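Local coordinates for protein acetylornithine aminotransferase (Aquifex aeolicus, PDB 2EH6) that catalyses the pyridoxal-phosphate-dependent transfer of an amino group between N(2)-acetyl-L-ornithine and 2-oxoglutarate, a step of arginine biosynthesis, at residues L60-N65 with G268-G273; K119-E124 with G153-K158; R296-Y301 with L357-E362. All blocks are in the same frame, centred on the assembly; numbering follows the deposited sequence.

The three contacts lie in separate parts of one class-III aminotransferase subunit and do not touch. Interaction 1 sits at the dimer interface. It brings Thr-270 to the phosphate of a pyridoxal phosphate that is also held by Gly-95 and Thr-96 of the second subunit. Interaction 2 pairs two neighbouring parallel strands of the large domain's mixed sheet. The side chain of Ser-122 is about 11 Å from the other cofactor, not the one held by Thr-270. Centres of interactions 1 and 2 are 33 Å apart. Interaction 3 packs helix 275-308 against the start of helix 361-374 and the loop before it, away from the annotated sites. Its centre is 36 Å from that of interaction 1 and 35 Å from that of interaction 2.

Interaction 1 of 3, residues L60-N65 with G268-G273; sequences LLHVSN and GSTFGG. With PLP (pyridoxal-5'-phosphate), chain D.
Ser-64 and Thr-270 mark the closest backbone approach of two irregular loops, with their CA atoms 5.9 Å apart. No direct backbone hydrogen bond joins the loops. Water 1 bridges them instead: it accepts from Asn-65 N and donates to Thr-270 O. Segment 268-273 bends back tightly. Gly-272 N makes a weak hydrogen bond to Ser-269 OG inside this bend.

The Asn-65 amide ties the loops directly. Asn-65 ND2 donates to Gly-272 O at 3.0 Å, with an N-H...O angle of 154°, from a position tilted out of the carbonyl plane. Asn-65 ND2 also makes a weak hydrogen bond to Ser-269 O at 3.1 Å. The amide oxygen OD1 is bonded to Gln-72 and to Arg-9 of the second subunit. The rotation of the amide is therefore fixed from both ends.

Residues 268-273 bring a loop of one subunit to the cofactor of the other, as in fold-type I aminotransferases, whose active sites form at the dimer interface. Thr-270 grips one phosphate oxygen twice. Thr-270 N donates to PLP O2P at 3.0 Å, and Thr-270 OG1 donates to the same O2P at 2.7 Å. OG1 lies beside the backbone N (chi1 -60°), which lets both donors converge on one oxygen. Ser-269 is predicted to bind the acetylornithine substrate.

His-62 meets the loop at the carbonyl of Thr-270. Its CG is anti to the backbone N (chi1 173°), and the ring edge reaches Thr-270 O in the ring plane, with His-62 CE1 3.2 Å from that oxygen. Ser-64 N sits 3.3 Å above one face of the His-62 ring, toward the rim. His-62 NE2 is hydrogen-bonded to Gly-36 O of the second subunit.

Interaction 2 of 3, residues K119-E124 with G153-K158; sequences KFISFE and GFSYAK
Strands 119-123 and 154-157 run parallel, with Phe-120 beside Phe-154, and five backbone hydrogen bonds join the two segments. Phe-120 N donates to Gly-153 O, and Ser-122 N and Glu-124 N donate to Ser-155 O and Ala-157 O, respectively. Ser-155 N and Ala-157 N return bonds to Phe-120 O and Ser-122 O, respectively. Water 2 adds a bridge between Phe-120 O and Ser-155 OG.

Glu-124 closes the end of the ladder. Its CB lies 3.8 Å from Ala-157 O. CG, beside the backbone N (chi1 -83°), stays near the same carbonyl and approaches Tyr-156 CB. The chain is extended beyond CG, which carries the carboxylate along Lys-158. Glu-124 CD reaches Lys-158 CG at 3.8 Å. At the tip, Glu-124 OE2 is 3.4 Å from Lys-158 CE. The two chains point the same way, yet Glu-124 OE2 remains 4.6 Å from Lys-158 NZ. The opposite charges probably attract without direct contact.

On the face that carries Phe-120, its ring and that of Phe-154 are turned 21° from parallel but slid apart, with centroids 5.2 Å from each other. The rings barely overlap, and Phe-120 CD2 touches Phe-154 CZ at 3.6 Å. Helix 95-112 packs against both side chains, Arg-107 touching each. The other face carries Ile-121, Phe-123 and Ala-157. Phe-123 CE1 meets Ala-157 CB at 3.7 Å, and helix 162-166 covers this pair.

These strands belong to a beta-alpha-beta unit with helix 132-137. Strand 154-157 is outermost, within this chain, in the seven-stranded mixed sheet characteristic of the large domain of fold-type I PLP enzymes.

Interaction 3 of 3, residues R296-Y301 with L357-E362; sequences REVGNY and LIIQKE
Lys-361 lies over one face of the Tyr-301 ring in a CH-pi contact. Lys-361 CD is 4.0 Å from the centroid of the Tyr-301 ring and only 9° off the ring normal. Lys-361 CG approaches the ring atom CD2 of Tyr-301 at 3.8 Å. With CG beside the backbone N (chi1 -70°) and the chain extended beyond it, the methylenes pass over the ring. The phenol oxygen of Tyr-301 is hydrogen-bonded to Asp-365.

The charged contact follows at the end of the lysine. Lys-361 NZ makes a salt bridge with Glu-297 OE2 at 3.5 Å, and the two side chains cross at about a right angle.

Apolar packing is carried by Val-298. Val-298 CG1 touches Ile-359 CG2 at 4.0 Å and lies 3.9 Å from Lys-361 N. Lys-361 directly follows the N-cap residue, Gln-360. Ile-364 packs against Val-298, Tyr-301 and Ile-359.

Glu-297, Val-298 and Tyr-301 thus present one side of helix 275-308 to the start of helix 361-374 and the loop that leads into it. Helix 275-308 is consistent with the long helix that joins the large and C-terminal domains in fold-type I aminotransferases.

Interaction 1 of 3, residues L60-N65 with G268-G273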
loop_
_atom_site.group_PDB
_atom_site.type_symbol
_atom_site.label_atom_id
_atom_site.label_comp_id
_atom_site.label_asym_id
_atom_site.label_seq_id
_atom_site.Cartn_x
_atom_site.Cartn_y
_atom_site.Cartn_z
ATOM N N LEU A 60 3.432 2.089 20.355
ATOM C CA LEU A 60 3.985 2.694 19.153
ATOM C C LEU A 60 3.279 2.203 17.894
ATOM O O LEU A 60 3.127 1.000 17.689
ATOM C CB LEU A 60 5.470 2.330 19.082
ATOM C CG LEU A 60 6.414 3.074 18.156
ATOM C CD1 LEU A 60 6.427 4.547 18.535
ATOM C CD2 LEU A 60 7.820 2.470 18.284
ATOM N N LEU A 61 2.865 3.134 17.042
ATOM C CA LEU A 61 2.186 2.767 15.805
ATOM C C LEU A 61 3.106 2.823 14.585
ATOM O O LEU A 61 3.038 1.968 13.697
ATOM C CB LEU A 61 1.007 3.711 15.550
ATOM C CG LEU A 61 -0.202 3.666 16.490
ATOM C CD1 LEU A 61 -1.196 4.744 16.070
ATOM C CD2 LEU A 61 -0.847 2.295 16.442
ATOM N N HIS A 62 3.960 3.838 14.558
ATOM C CA HIS A 62 4.797 4.164 13.406
ATOM C C HIS A 62 6.015 5.007 13.804
ATOM O O HIS A 62 5.918 5.970 14.552
ATOM C CB HIS A 62 3.941 4.929 12.396
ATOM C CG HIS A 62 4.813 5.435 11.276
ATOM N ND1 HIS A 62 5.144 4.688 10.194
ATOM C CD2 HIS A 62 5.399 6.699 11.140
ATOM C CE1 HIS A 62 5.910 5.485 9.423
ATOM N NE2 HIS A 62 6.079 6.694 9.964
ATOM N N VAL A 63 7.216 4.634 13.315
ATOM C CA VAL A 63 8.370 5.534 13.464
ATOM C C VAL A 63 9.058 5.865 12.119
ATOM O O VAL A 63 9.837 6.800 12.004
ATOM C CB VAL A 63 9.376 4.862 14.409
ATOM C CG1 VAL A 63 8.723 4.570 15.761
ATOM C CG2 VAL A 63 9.868 3.568 13.793
ATOM N N SER A 64 8.752 5.030 11.092
ATOM C CA SER A 64 9.407 5.096 9.764
ATOM C C SER A 64 10.731 4.339 9.709
ATOM O O SER A 64 11.380 4.063 10.705
ATOM C CB SER A 64 9.629 6.534 9.292
ATOM O OG SER A 64 10.901 6.987 9.741
ATOM N N ASN A 65 11.121 4.004 8.460
ATOM C CA ASN A 65 12.387 3.312 8.249
ATOM C C ASN A 65 13.596 4.261 8.253
ATOM O O ASN A 65 14.665 3.938 7.744
ATOM C CB ASN A 65 12.307 2.560 6.920
ATOM C CG ASN A 65 11.289 1.451 7.035
ATOM O OD1 ASN A 65 11.417 0.530 7.837
ATOM N ND2 ASN A 65 10.243 1.557 6.198
ATOM N N GLY A 268 11.825 1.814 -1.092
ATOM C CA GLY A 268 11.391 2.101 0.260
ATOM C C GLY A 268 9.887 2.265 0.338
ATOM O O GLY A 268 9.195 2.254 -0.686
ATOM N N SER A 269 9.393 2.407 1.564
ATOM C CA SER A 269 7.967 2.575 1.839
ATOM C C SER A 269 7.840 3.325 3.161
ATOM O O SER A 269 8.517 2.992 4.133
ATOM C CB SER A 269 7.291 1.204 1.958
ATOM O OG SER A 269 5.928 1.331 2.323
ATOM N N THR A 270 6.987 4.343 3.202
ATOM C CA THR A 270 6.824 5.105 4.431
ATOM C C THR A 270 6.191 4.251 5.535
ATOM O O THR A 270 6.735 4.157 6.638
ATOM C CB THR A 270 5.955 6.369 4.212
ATOM O OG1 THR A 270 6.578 7.223 3.240
ATOM C CG2 THR A 270 5.804 7.141 5.518
ATOM N N PHE A 271 5.057 3.622 5.234
ATOM C CA PHE A 271 4.352 2.792 6.223
ATOM C C PHE A 271 4.891 1.366 6.342
ATOM O O PHE A 271 4.586 0.653 7.308
ATOM C CB PHE A 271 2.865 2.677 5.875
ATOM C CG PHE A 271 2.117 3.979 5.886
ATOM C CD1 PHE A 271 2.201 4.847 6.970
ATOM C CD2 PHE A 271 1.276 4.309 4.828
ATOM C CE1 PHE A 271 1.450 6.025 7.000
ATOM C CE2 PHE A 271 0.522 5.485 4.849
ATOM C CZ PHE A 271 0.608 6.340 5.932
ATOM N N GLY A 272 5.673 0.942 5.356
ATOM C CA GLY A 272 6.191 -0.414 5.368
ATOM C C GLY A 272 6.952 -0.830 6.612
ATOM O O GLY A 272 7.862 -0.126 7.055
ATOM N N GLY A 273 6.567 -1.973 7.181
ATOM C CA GLY A 273 7.251 -2.491 8.358
ATOM C C GLY A 273 7.014 -1.762 9.667
ATOM O O GLY A 273 7.836 -1.829 10.583
HETATM N N1 PLP D . 4.154 11.459 -2.540
HETATM C C2 PLP D . 4.611 12.421 -1.719
HETATM C C2A PLP D . 4.432 13.870 -2.089
HETATM C C3 PLP D . 5.257 12.082 -0.511
HETATM O O3 PLP D . 5.723 13.052 0.328
HETATM C C4 PLP D . 5.415 10.700 -0.179
HETATM C C4A PLP D . 6.082 10.341 1.100
HETATM C C5 PLP D . 4.908 9.699 -1.103
HETATM C C6 PLP D . 4.280 10.137 -2.275
HETATM C C5A PLP D . 5.049 8.218 -0.817
HETATM O O4P PLP D . 4.115 7.845 0.192
HETATM P P PLP D . 4.272 6.263 0.507
HETATM O O1P PLP D . 3.980 5.441 -0.679
HETATM O O2P PLP D . 5.766 5.951 1.022
HETATM O O3P PLP D . 3.214 5.911 1.666
HETATM O O HOH W 1 9.733 5.053 6.448
#

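Interaction 2 of 3, residues K119-E124 with G153-K158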
loop_
_atom_site.group_PDB
_atom_site.type_symbol
_atom_site.label_atom_id
_atom_site.label_comp_id
_atom_site.label_asym_id
_atom_site.label_seq_id
_atom_site.Cartn_x
_atom_site.Cartn_y
_atom_site.Cartn_z
ATOM N N LYS A 119 12.456 -7.830 -19.411
ATOM C CA LYS A 119 11.123 -8.316 -19.744
ATOM C C LYS A 119 10.640 -9.362 -18.748
ATOM O O LYS A 119 11.428 -9.996 -18.053
ATOM C CB LYS A 119 11.104 -8.927 -21.147
ATOM C CG LYS A 119 11.512 -7.978 -22.260
ATOM C CD LYS A 119 11.383 -8.658 -23.621
ATOM C CE LYS A 119 11.849 -7.739 -24.739
ATOM N NZ LYS A 119 11.696 -8.390 -26.069
ATOM N N PHE A 120 9.330 -9.541 -18.696
ATOM C CA PHE A 120 8.740 -10.515 -17.795
ATOM C C PHE A 120 7.661 -11.284 -18.514
ATOM O O PHE A 120 6.959 -10.747 -19.374
ATOM C CB PHE A 120 8.119 -9.820 -16.579
ATOM C CG PHE A 120 9.115 -9.175 -15.675
ATOM C CD1 PHE A 120 9.753 -9.909 -14.683
ATOM C CD2 PHE A 120 9.434 -7.832 -15.826
ATOM C CE1 PHE A 120 10.696 -9.312 -13.850
ATOM C CE2 PHE A 120 10.374 -7.229 -15.004
ATOM C CZ PHE A 120 11.007 -7.969 -14.013
ATOM N N ILE A 121 7.549 -12.553 -18.163
ATOM C CA ILE A 121 6.527 -13.411 -18.720
ATOM C C ILE A 121 5.610 -13.756 -17.557
ATOM O O ILE A 121 6.065 -14.287 -16.548
ATOM C CB ILE A 121 7.114 -14.726 -19.272
ATOM C CG1 ILE A 121 8.011 -14.431 -20.480
ATOM C CG2 ILE A 121 5.980 -15.684 -19.647
ATOM C CD1 ILE A 121 8.689 -15.666 -21.057
ATOM N N SER A 122 4.333 -13.422 -17.680
ATOM C CA SER A 122 3.373 -13.760 -16.640
ATOM C C SER A 122 2.334 -14.626 -17.339
ATOM O O SER A 122 2.534 -15.014 -18.490
ATOM C CB SER A 122 2.739 -12.504 -16.027
ATOM O OG SER A 122 2.052 -11.740 -16.995
ATOM N N PHE A 123 1.225 -14.921 -16.673
ATOM C CA PHE A 123 0.226 -15.788 -17.279
ATOM C C PHE A 123 -1.178 -15.229 -17.422
ATOM O O PHE A 123 -1.587 -14.325 -16.690
ATOM C CB PHE A 123 0.178 -17.099 -16.496
ATOM C CG PHE A 123 1.442 -17.898 -16.590
ATOM C CD1 PHE A 123 1.642 -18.786 -17.644
ATOM C CD2 PHE A 123 2.451 -17.737 -15.650
ATOM C CE1 PHE A 123 2.833 -19.503 -17.760
ATOM C CE2 PHE A 123 3.645 -18.448 -15.759
ATOM C CZ PHE A 123 3.834 -19.333 -16.818
ATOM N N GLU A 124 -1.907 -15.778 -18.389
ATOM C CA GLU A 124 -3.283 -15.386 -18.636
ATOM C C GLU A 124 -4.098 -15.777 -17.407
ATOM O O GLU A 124 -3.812 -16.790 -16.769
ATOM C CB GLU A 124 -3.823 -16.112 -19.874
ATOM C CG GLU A 124 -3.461 -15.436 -21.193
ATOM C CD GLU A 124 -3.879 -16.244 -22.409
ATOM O OE1 GLU A 124 -4.902 -16.959 -22.334
ATOM O OE2 GLU A 124 -3.191 -16.154 -23.446
ATOM N N GLY A 153 7.412 -4.417 -21.649
ATOM C CA GLY A 153 8.111 -5.647 -21.344
ATOM C C GLY A 153 7.356 -6.821 -20.774
ATOM O O GLY A 153 7.985 -7.787 -20.359
ATOM N N PHE A 154 6.028 -6.762 -20.746
ATOM C CA PHE A 154 5.263 -7.878 -20.206
ATOM C C PHE A 154 4.465 -8.624 -21.272
ATOM O O PHE A 154 3.803 -8.013 -22.114
ATOM C CB PHE A 154 4.324 -7.393 -19.090
ATOM C CG PHE A 154 5.044 -6.874 -17.874
ATOM C CD1 PHE A 154 5.642 -5.619 -17.884
ATOM C CD2 PHE A 154 5.145 -7.653 -16.726
ATOM C CE1 PHE A 154 6.329 -5.148 -16.768
ATOM C CE2 PHE A 154 5.831 -7.191 -15.607
ATOM C CZ PHE A 154 6.424 -5.935 -15.626
ATOM N N SER A 155 4.546 -9.951 -21.235
ATOM C CA SER A 155 3.822 -10.792 -22.181
ATOM C C SER A 155 3.142 -11.892 -21.378
ATOM O O SER A 155 3.616 -12.270 -20.306
ATOM C CB SER A 155 4.776 -11.395 -23.223
ATOM O OG SER A 155 5.751 -12.220 -22.614
ATOM N N TYR A 156 2.043 -12.420 -21.901
ATOM C CA TYR A 156 1.299 -13.439 -21.174
ATOM C C TYR A 156 1.254 -14.816 -21.825
ATOM O O TYR A 156 0.761 -14.981 -22.940
ATOM C CB TYR A 156 -0.123 -12.921 -20.933
ATOM C CG TYR A 156 -0.126 -11.466 -20.512
ATOM C CD1 TYR A 156 0.402 -11.076 -19.283
ATOM C CD2 TYR A 156 -0.570 -10.474 -21.380
ATOM C CE1 TYR A 156 0.496 -9.730 -18.933
ATOM C CE2 TYR A 156 -0.482 -9.129 -21.043
ATOM C CZ TYR A 156 0.055 -8.763 -19.820
ATOM O OH TYR A 156 0.169 -7.427 -19.502
ATOM N N ALA A 157 1.775 -15.805 -21.105
ATOM C CA ALA A 157 1.780 -17.186 -21.571
ATOM C C ALA A 157 0.553 -17.880 -20.995
ATOM O O ALA A 157 -0.255 -17.254 -20.304
ATOM C CB ALA A 157 3.048 -17.889 -21.107
ATOM N N LYS A 158 0.412 -19.172 -21.273
ATOM C CA LYS A 158 -0.727 -19.928 -20.768
ATOM C C LYS A 158 -0.324 -20.949 -19.709
ATOM O O LYS A 158 0.645 -21.691 -19.875
ATOM C CB LYS A 158 -1.458 -20.609 -21.928
ATOM C CG LYS A 158 -2.129 -19.609 -22.852
ATOM C CD LYS A 158 -2.843 -20.266 -24.015
ATOM C CE LYS A 158 -3.530 -19.211 -24.877
ATOM N NZ LYS A 158 -4.201 -19.800 -26.069
HETATM O O HOH W 2 7.703 -10.431 -22.221
#

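Interaction 3 of 3, residues R296-Y301 with L357-E362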
loop_
_atom_site.group_PDB
_atom_site.type_symbol
_atom_site.label_atom_id
_atom_site.label_comp_id
_atom_site.label_asym_id
_atom_site.label_seq_id
_atom_site.Cartn_x
_atom_site.Cartn_y
_atom_site.Cartn_z
ATOM N N ARG A 296 -4.718 -28.681 6.457
ATOM C CA ARG A 296 -4.679 -29.812 5.538
ATOM C C ARG A 296 -5.836 -30.781 5.747
ATOM O O ARG A 296 -6.474 -31.202 4.782
ATOM C CB ARG A 296 -3.352 -30.572 5.678
ATOM C CG ARG A 296 -2.137 -29.834 5.117
ATOM C CD ARG A 296 -0.927 -30.763 4.997
ATOM N NE ARG A 296 -0.378 -31.152 6.295
ATOM C CZ ARG A 296 0.532 -30.452 6.968
ATOM N NH1 ARG A 296 1.006 -29.318 6.469
ATOM N NH2 ARG A 296 0.980 -30.891 8.137
ATOM N N GLU A 297 -6.107 -31.126 7.005
ATOM C CA GLU A 297 -7.179 -32.066 7.325
ATOM C C GLU A 297 -8.583 -31.528 7.076
ATOM O O GLU A 297 -9.390 -32.181 6.412
ATOM C CB GLU A 297 -7.077 -32.524 8.777
ATOM C CG GLU A 297 -8.155 -33.534 9.154
ATOM C CD GLU A 297 -8.038 -34.017 10.587
ATOM O OE1 GLU A 297 -6.966 -34.545 10.952
ATOM O OE2 GLU A 297 -9.022 -33.871 11.346
ATOM N N VAL A 298 -8.890 -30.354 7.619
ATOM C CA VAL A 298 -10.215 -29.778 7.412
ATOM C C VAL A 298 -10.360 -29.431 5.931
ATOM O O VAL A 298 -11.439 -29.549 5.354
ATOM C CB VAL A 298 -10.417 -28.505 8.263
ATOM C CG1 VAL A 298 -11.871 -28.046 8.179
ATOM C CG2 VAL A 298 -10.029 -28.783 9.713
ATOM N N GLY A 299 -9.253 -29.025 5.314
ATOM C CA GLY A 299 -9.269 -28.679 3.904
ATOM C C GLY A 299 -9.642 -29.855 3.021
ATOM O O GLY A 299 -10.450 -29.714 2.101
ATOM N N ASN A 300 -9.053 -31.018 3.290
ATOM C CA ASN A 300 -9.353 -32.212 2.504
ATOM C C ASN A 300 -10.797 -32.632 2.742
ATOM O O ASN A 300 -11.489 -33.064 1.822
ATOM C CB ASN A 300 -8.407 -33.356 2.875
ATOM C CG ASN A 300 -6.961 -33.032 2.570
ATOM O OD1 ASN A 300 -6.654 -32.454 1.526
ATOM N ND2 ASN A 300 -6.063 -33.409 3.473
ATOM N N TYR A 301 -11.240 -32.499 3.987
ATOM C CA TYR A 301 -12.608 -32.835 4.367
ATOM C C TYR A 301 -13.566 -31.998 3.520
ATOM O O TYR A 301 -14.471 -32.523 2.871
ATOM C CB TYR A 301 -12.823 -32.512 5.846
ATOM C CG TYR A 301 -14.209 -32.820 6.369
ATOM C CD1 TYR A 301 -14.605 -34.135 6.618
ATOM C CD2 TYR A 301 -15.118 -31.796 6.634
ATOM C CE1 TYR A 301 -15.872 -34.422 7.123
ATOM C CE2 TYR A 301 -16.388 -32.072 7.137
ATOM C CZ TYR A 301 -16.756 -33.387 7.378
ATOM O OH TYR A 301 -18.008 -33.671 7.876
ATOM N N LEU A 357 -8.428 -19.774 8.544
ATOM C CA LEU A 357 -7.690 -21.016 8.706
ATOM C C LEU A 357 -8.019 -21.768 9.998
ATOM O O LEU A 357 -7.599 -22.911 10.175
ATOM C CB LEU A 357 -6.185 -20.751 8.578
ATOM C CG LEU A 357 -5.785 -20.048 7.267
ATOM C CD1 LEU A 357 -4.265 -19.968 7.169
ATOM C CD2 LEU A 357 -6.352 -20.811 6.056
ATOM N N ILE A 358 -8.780 -21.136 10.888
ATOM C CA ILE A 358 -9.177 -21.773 12.144
ATOM C C ILE A 358 -10.501 -22.521 11.980
ATOM O O ILE A 358 -11.038 -23.072 12.942
ATOM C CB ILE A 358 -9.363 -20.738 13.273
ATOM C CG1 ILE A 358 -10.421 -19.713 12.862
ATOM C CG2 ILE A 358 -8.038 -20.071 13.594
ATOM C CD1 ILE A 358 -10.862 -18.789 13.980
ATOM N N ILE A 359 -11.031 -22.531 10.763
ATOM C CA ILE A 359 -12.300 -23.196 10.492
ATOM C C ILE A 359 -12.258 -24.678 10.910
ATOM O O ILE A 359 -11.231 -25.342 10.779
ATOM C CB ILE A 359 -12.654 -23.078 8.990
ATOM C CG1 ILE A 359 -14.138 -23.357 8.777
ATOM C CG2 ILE A 359 -11.785 -24.018 8.168
ATOM C CD1 ILE A 359 -15.039 -22.201 9.170
ATOM N N GLN A 360 -13.380 -25.183 11.418
ATOM C CA GLN A 360 -13.468 -26.577 11.859
ATOM C C GLN A 360 -14.504 -27.373 11.069
ATOM O O GLN A 360 -15.386 -26.796 10.435
ATOM C CB GLN A 360 -13.799 -26.632 13.350
ATOM C CG GLN A 360 -12.694 -26.079 14.236
ATOM C CD GLN A 360 -13.051 -26.123 15.708
ATOM O OE1 GLN A 360 -13.283 -27.196 16.271
ATOM N NE2 GLN A 360 -13.097 -24.955 16.342
ATOM N N LYS A 361 -14.400 -28.698 11.123
ATOM C CA LYS A 361 -15.315 -29.574 10.392
ATOM C C LYS A 361 -16.789 -29.266 10.610
ATOM O O LYS A 361 -17.572 -29.273 9.661
ATOM C CB LYS A 361 -15.033 -31.040 10.735
ATOM C CG LYS A 361 -13.712 -31.535 10.174
ATOM C CD LYS A 361 -13.530 -33.025 10.384
ATOM C CE LYS A 361 -12.237 -33.502 9.746
ATOM N NZ LYS A 361 -12.062 -34.970 9.880
ATOM N N GLU A 362 -17.166 -28.998 11.856
ATOM C CA GLU A 362 -18.551 -28.680 12.180
ATOM C C GLU A 362 -19.011 -27.481 11.355
ATOM O O GLU A 362 -20.147 -27.437 10.890
ATOM C CB GLU A 362 -18.682 -28.358 13.670
ATOM C CG GLU A 362 -20.089 -27.987 14.104
ATOM C CD GLU A 362 -20.129 -27.430 15.515
ATOM O OE1 GLU A 362 -19.595 -26.319 15.734
ATOM O OE2 GLU A 362 -20.691 -28.104 16.407
#